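Long-range contact in adhesion and penetration protein autotransporter (Haemophilus influenzae, PDB 3SYJ), which is a probable serine protease of the autotransporter family that promotes bacterial adherence to and invasion of host cells and self-associates in bacterial aggregation: residues Arg479-Ile492 with Ile501-Thr515. Residues are numbered along the deposited sequence; the frame is centred on the assembly and turned at random.
Sequences RLDLNGHSLTFKRI and IVNHNTTQAANVTIT
Asp481 OD1 is gripped by two backbone N-H groups. The segments belong to successive coils of the right-handed beta-helix of the Hap passenger domain. His504 N donates across the contact, with 2.7 Å between His504 N and Asp481 OD1. Asn483 N donates from within the segment and closes an Asx turn. The two donors come from opposite faces of the carboxylate plane, which should hold the group firmly. CG of Asp481 stands anti to the backbone N (chi1 172°), and this swings the carboxylate over to His504. The imidazole itself bonds elsewhere, through NE2 to Glu545.

Strand 478-481 runs parallel to 499-502, and 487-489 to 510-514. In the second pair, Leu487 N bonds to Asn511 O at 3.0 Å and Phe489 N to Thr513 O at 2.7 Å.

Between the strands each segment turns a corner, 482-485 as a type I' turn. Asn505 ND2 donates to Asn483 OD1 at 2.9 Å from above the Asn483 carbonyl plane, the two amide planes lying 27° apart. Asn503 OD1 takes Asn505 N in a second Asx turn and makes a weak bond with Gly484 N. Asn503 ND2 donates to Gln508 O and also to Arg554 O.

Inside the coil, Leu482 rests CB against Ala510 CB and CD1 against Ile501 CG2. Ile492 CD1 meets Ile514 CD1 at 3.7 Å and also touches Ile501 CD1. Phe489 takes Val512 CG1 at its ring edge, while Ile492 CG1 sits over one ring face, toward the rim. Packing is tight where Leu482 CD1 comes within 3.4 Å of Val512 CG2.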
loop_
_atom_site.group_PDB
_atom_site.type_symbol
_atom_site.label_atom_id
_atom_site.label_comp_id
_atom_site.label_asym_id
_atom_site.label_seq_id
_atom_site.Cartn_x
_atom_site.Cartn_y
_atom_site.Cartn_z
ATOM N N ARG A 479 19.227 -38.645 12.679
ATOM C CA ARG A 479 19.719 -37.321 12.268
ATOM C C ARG A 479 21.139 -37.361 11.752
ATOM O O ARG A 479 22.047 -37.824 12.438
ATOM C CB ARG A 479 19.627 -36.303 13.419
ATOM C CG ARG A 479 18.242 -35.700 13.615
ATOM C CD ARG A 479 18.138 -34.840 14.875
ATOM N NE ARG A 479 16.879 -35.092 15.575
ATOM C CZ ARG A 479 15.695 -34.653 15.161
ATOM N NH1 ARG A 479 15.607 -33.927 14.059
ATOM N NH2 ARG A 479 14.598 -34.928 15.843
ATOM N N LEU A 480 21.325 -36.888 10.530
ATOM C CA LEU A 480 22.653 -36.604 10.020
ATOM C C LEU A 480 22.861 -35.106 10.201
ATOM O O LEU A 480 22.252 -34.296 9.496
ATOM C CB LEU A 480 22.774 -36.993 8.543
ATOM C CG LEU A 480 24.046 -36.514 7.835
ATOM C CD1 LEU A 480 25.285 -37.018 8.558
ATOM C CD2 LEU A 480 24.078 -36.923 6.359
ATOM N N ASP A 481 23.686 -34.744 11.180
ATOM C CA ASP A 481 23.990 -33.342 11.463
ATOM C C ASP A 481 25.282 -32.939 10.764
ATOM O O ASP A 481 26.376 -33.286 11.209
ATOM C CB ASP A 481 24.099 -33.098 12.976
ATOM C CG ASP A 481 24.615 -31.701 13.311
ATOM O OD1 ASP A 481 24.419 -30.773 12.496
ATOM O OD2 ASP A 481 25.218 -31.530 14.394
ATOM N N LEU A 482 25.134 -32.205 9.666
ATOM C CA LEU A 482 26.256 -31.764 8.852
ATOM C C LEU A 482 27.207 -30.842 9.612
ATOM O O LEU A 482 28.364 -30.666 9.221
ATOM C CB LEU A 482 25.732 -31.049 7.611
ATOM C CG LEU A 482 24.812 -31.898 6.738
ATOM C CD1 LEU A 482 24.423 -31.099 5.534
ATOM C CD2 LEU A 482 25.526 -33.175 6.334
ATOM N N ASN A 483 26.706 -30.239 10.687
ATOM C CA ASN A 483 27.537 -29.436 11.566
ATOM C C ASN A 483 28.474 -28.522 10.792
ATOM O O ASN A 483 29.678 -28.501 11.047
ATOM C CB ASN A 483 28.344 -30.347 12.487
ATOM C CG ASN A 483 29.152 -29.574 13.517
ATOM O OD1 ASN A 483 28.814 -28.440 13.861
ATOM N ND2 ASN A 483 30.226 -30.187 14.012
ATOM N N GLY A 484 27.916 -27.788 9.832
ATOM C CA GLY A 484 28.667 -26.790 9.092
ATOM C C GLY A 484 29.457 -27.327 7.919
ATOM O O GLY A 484 30.200 -26.589 7.276
ATOM N N HIS A 485 29.307 -28.612 7.632
ATOM C CA HIS A 485 30.054 -29.222 6.537
ATOM C C HIS A 485 29.158 -29.422 5.324
ATOM O O HIS A 485 27.939 -29.333 5.422
ATOM C CB HIS A 485 30.645 -30.560 6.979
ATOM C CG HIS A 485 31.751 -30.431 7.978
ATOM N ND1 HIS A 485 31.524 -30.341 9.336
ATOM C CD2 HIS A 485 33.095 -30.377 7.817
ATOM C CE1 HIS A 485 32.680 -30.237 9.967
ATOM N NE2 HIS A 485 33.649 -30.260 9.069
ATOM N N SER A 486 29.759 -29.700 4.174
ATOM C CA SER A 486 28.967 -29.916 2.976
ATOM C C SER A 486 29.197 -31.297 2.391
ATOM O O SER A 486 30.280 -31.864 2.522
ATOM C CB SER A 486 29.250 -28.828 1.944
ATOM O OG SER A 486 28.726 -27.590 2.391
ATOM N N LEU A 487 28.158 -31.841 1.766
ATOM C CA LEU A 487 28.219 -33.167 1.172
ATOM C C LEU A 487 27.562 -33.146 -0.191
ATOM O O LEU A 487 26.663 -32.344 -0.442
ATOM C CB LEU A 487 27.486 -34.181 2.047
ATOM C CG LEU A 487 27.993 -34.409 3.467
ATOM C CD1 LEU A 487 27.004 -35.263 4.249
ATOM C CD2 LEU A 487 29.368 -35.061 3.428
ATOM N N THR A 488 28.025 -34.025 -1.071
ATOM C CA THR A 488 27.334 -34.299 -2.319
ATOM C C THR A 488 26.901 -35.755 -2.315
ATOM O O THR A 488 27.674 -36.633 -1.923
ATOM C CB THR A 488 28.247 -34.088 -3.532
ATOM O OG1 THR A 488 28.627 -32.714 -3.607
ATOM C CG2 THR A 488 27.526 -34.473 -4.811
ATOM N N PHE A 489 25.667 -36.005 -2.744
ATOM C CA PHE A 489 25.176 -37.366 -2.955
ATOM C C PHE A 489 24.826 -37.579 -4.425
ATOM O O PHE A 489 24.444 -36.637 -5.128
ATOM C CB PHE A 489 23.904 -37.619 -2.150
ATOM C CG PHE A 489 24.098 -37.642 -0.659
ATOM C CD1 PHE A 489 24.213 -38.845 0.014
ATOM C CD2 PHE A 489 24.106 -36.473 0.072
ATOM C CE1 PHE A 489 24.366 -38.881 1.388
ATOM C CE2 PHE A 489 24.256 -36.496 1.451
ATOM C CZ PHE A 489 24.384 -37.700 2.109
ATOM N N LYS A 490 24.945 -38.818 -4.889
ATOM C CA LYS A 490 24.336 -39.201 -6.156
ATOM C C LYS A 490 22.867 -39.494 -5.876
ATOM O O LYS A 490 21.981 -38.818 -6.396
ATOM C CB LYS A 490 25.045 -40.412 -6.748
ATOM C CG LYS A 490 26.479 -40.114 -7.139
ATOM C CD LYS A 490 27.246 -41.381 -7.468
ATOM C CE LYS A 490 28.736 -41.102 -7.587
ATOM N NZ LYS A 490 29.534 -42.331 -7.330
ATOM N N ARG A 491 22.618 -40.494 -5.035
ATOM C CA ARG A 491 21.310 -40.660 -4.411
ATOM C C ARG A 491 21.481 -40.871 -2.909
ATOM O O ARG A 491 22.493 -41.421 -2.458
ATOM C CB ARG A 491 20.528 -41.823 -5.031
ATOM C CG ARG A 491 21.248 -43.154 -5.027
ATOM C CD ARG A 491 20.385 -44.269 -5.649
ATOM N NE ARG A 491 19.573 -44.904 -4.627
ATOM C CZ ARG A 491 19.923 -46.006 -3.976
ATOM N NH1 ARG A 491 21.060 -46.629 -4.257
ATOM N NH2 ARG A 491 19.126 -46.490 -3.044
ATOM N N ILE A 492 20.508 -40.423 -2.126
ATOM C CA ILE A 492 20.541 -40.673 -0.693
ATOM C C ILE A 492 19.783 -41.963 -0.405
ATOM O O ILE A 492 18.631 -42.107 -0.799
ATOM C CB ILE A 492 19.924 -39.505 0.108
ATOM C CG1 ILE A 492 20.575 -38.175 -0.283
ATOM C CG2 ILE A 492 20.088 -39.727 1.607
ATOM C CD1 ILE A 492 19.842 -36.964 0.267
ATOM N N ILE A 501 18.164 -34.768 7.516
ATOM C CA ILE A 501 19.427 -34.091 7.289
ATOM C C ILE A 501 19.328 -32.682 7.839
ATOM O O ILE A 501 18.461 -31.912 7.429
ATOM C CB ILE A 501 19.804 -34.095 5.819
ATOM C CG1 ILE A 501 19.873 -35.549 5.333
ATOM C CG2 ILE A 501 21.125 -33.350 5.600
ATOM C CD1 ILE A 501 20.595 -35.723 4.026
ATOM N N VAL A 502 20.203 -32.363 8.790
ATOM C CA VAL A 502 20.133 -31.091 9.508
ATOM C C VAL A 502 21.512 -30.446 9.668
ATOM O O VAL A 502 22.536 -31.049 9.341
ATOM C CB VAL A 502 19.492 -31.259 10.918
ATOM C CG1 VAL A 502 18.130 -31.959 10.817
ATOM C CG2 VAL A 502 20.423 -32.020 11.851
ATOM N N ASN A 503 21.523 -29.209 10.155
ATOM C CA ASN A 503 22.760 -28.523 10.518
ATOM C C ASN A 503 22.562 -27.822 11.844
ATOM O O ASN A 503 21.937 -26.766 11.900
ATOM C CB ASN A 503 23.174 -27.507 9.450
ATOM C CG ASN A 503 24.423 -26.728 9.839
ATOM O OD1 ASN A 503 25.219 -27.190 10.656
ATOM N ND2 ASN A 503 24.603 -25.548 9.249
ATOM N N HIS A 504 23.082 -28.412 12.913
ATOM C CA HIS A 504 22.919 -27.826 14.237
ATOM C C HIS A 504 23.949 -26.746 14.535
ATOM O O HIS A 504 23.947 -26.172 15.618
ATOM C CB HIS A 504 22.967 -28.901 15.321
ATOM C CG HIS A 504 21.744 -29.763 15.364
ATOM N ND1 HIS A 504 21.742 -31.030 15.908
ATOM C CD2 HIS A 504 20.487 -29.543 14.913
ATOM C CE1 HIS A 504 20.531 -31.546 15.802
ATOM N NE2 HIS A 504 19.751 -30.668 15.199
ATOM N N ASN A 505 24.834 -26.483 13.580
ATOM C CA ASN A 505 25.859 -25.467 13.779
ATOM C C ASN A 505 25.268 -24.068 13.650
ATOM O O ASN A 505 24.678 -23.715 12.625
ATOM C CB ASN A 505 27.029 -25.671 12.815
ATOM C CG ASN A 505 28.280 -24.914 13.245
ATOM O OD1 ASN A 505 28.274 -23.685 13.364
ATOM N ND2 ASN A 505 29.366 -25.647 13.453
ATOM N N THR A 506 25.425 -23.285 14.710
ATOM C CA THR A 506 24.823 -21.960 14.795
ATOM C C THR A 506 25.624 -20.943 13.993
ATOM O O THR A 506 25.151 -19.841 13.709
ATOM C CB THR A 506 24.768 -21.481 16.263
ATOM O OG1 THR A 506 26.099 -21.244 16.741
ATOM C CG2 THR A 506 24.119 -22.531 17.142
ATOM N N THR A 507 26.831 -21.334 13.607
ATOM C CA THR A 507 27.802 -20.388 13.083
ATOM C C THR A 507 28.182 -20.608 11.620
ATOM O O THR A 507 28.442 -19.649 10.887
ATOM C CB THR A 507 29.064 -20.412 13.955
ATOM O OG1 THR A 507 28.889 -19.500 15.044
ATOM C CG2 THR A 507 30.291 -20.038 13.152
ATOM N N GLN A 508 28.228 -21.866 11.198
ATOM C CA GLN A 508 28.599 -22.178 9.826
ATOM C C GLN A 508 27.444 -22.803 9.055
ATOM O O GLN A 508 26.810 -23.737 9.533
ATOM C CB GLN A 508 29.791 -23.128 9.810
ATOM C CG GLN A 508 31.103 -22.479 10.165
ATOM C CD GLN A 508 32.273 -23.309 9.702
ATOM O OE1 GLN A 508 33.189 -22.806 9.049
ATOM N NE2 GLN A 508 32.238 -24.605 10.013
ATOM N N ALA A 509 27.179 -22.294 7.858
ATOM C CA ALA A 509 26.157 -22.879 6.999
ATOM C C ALA A 509 26.608 -24.241 6.469
ATOM O O ALA A 509 27.763 -24.631 6.634
ATOM C CB ALA A 509 25.827 -21.948 5.850
ATOM N N ALA A 510 25.684 -24.967 5.847
ATOM C CA ALA A 510 25.992 -26.266 5.257
ATOM C C ALA A 510 25.237 -26.440 3.943
ATOM O O ALA A 510 24.171 -25.858 3.753
ATOM C CB ALA A 510 25.652 -27.391 6.233
ATOM N N ASN A 511 25.799 -27.217 3.026
ATOM C CA ASN A 511 25.108 -27.504 1.776
ATOM C C ASN A 511 25.014 -29.000 1.510
ATOM O O ASN A 511 25.969 -29.731 1.740
ATOM C CB ASN A 511 25.809 -26.826 0.602
ATOM C CG ASN A 511 25.972 -25.332 0.802
ATOM O OD1 ASN A 511 25.029 -24.633 1.178
ATOM N ND2 ASN A 511 27.176 -24.836 0.552
ATOM N N VAL A 512 23.854 -29.450 1.040
ATOM C CA VAL A 512 23.730 -30.793 0.497
ATOM C C VAL A 512 23.428 -30.682 -0.988
ATOM O O VAL A 512 22.458 -30.041 -1.392
ATOM C CB VAL A 512 22.597 -31.606 1.168
ATOM C CG1 VAL A 512 22.636 -33.058 0.703
ATOM C CG2 VAL A 512 22.704 -31.544 2.672
ATOM N N THR A 513 24.268 -31.302 -1.803
ATOM C CA THR A 513 24.022 -31.350 -3.235
ATOM C C THR A 513 23.602 -32.766 -3.629
ATOM O O THR A 513 24.193 -33.744 -3.182
ATOM C CB THR A 513 25.272 -30.896 -4.025
ATOM O OG1 THR A 513 25.655 -29.584 -3.585
ATOM C CG2 THR A 513 25.004 -30.868 -5.530
ATOM N N ILE A 514 22.554 -32.866 -4.438
ATOM C CA ILE A 514 22.113 -34.142 -4.983
ATOM C C ILE A 514 22.257 -34.098 -6.500
ATOM O O ILE A 514 21.705 -33.211 -7.154
ATOM C CB ILE A 514 20.660 -34.449 -4.589
ATOM C CG1 ILE A 514 20.554 -34.601 -3.067
ATOM C CG2 ILE A 514 20.173 -35.716 -5.275
ATOM C CD1 ILE A 514 19.138 -34.618 -2.548
ATOM N N THR A 515 23.022 -35.038 -7.054
ATOM C CA THR A 515 23.328 -35.033 -8.489
ATOM C C THR A 515 22.598 -36.118 -9.292
ATOM O O THR A 515 22.622 -36.111 -10.521
ATOM C CB THR A 515 24.841 -35.176 -8.738
ATOM O OG1 THR A 515 25.309 -36.408 -8.170
ATOM C CG2 THR A 515 25.591 -34.010 -8.101
HETATM O O HOH W 1 27.007 -29.626 -1.365
#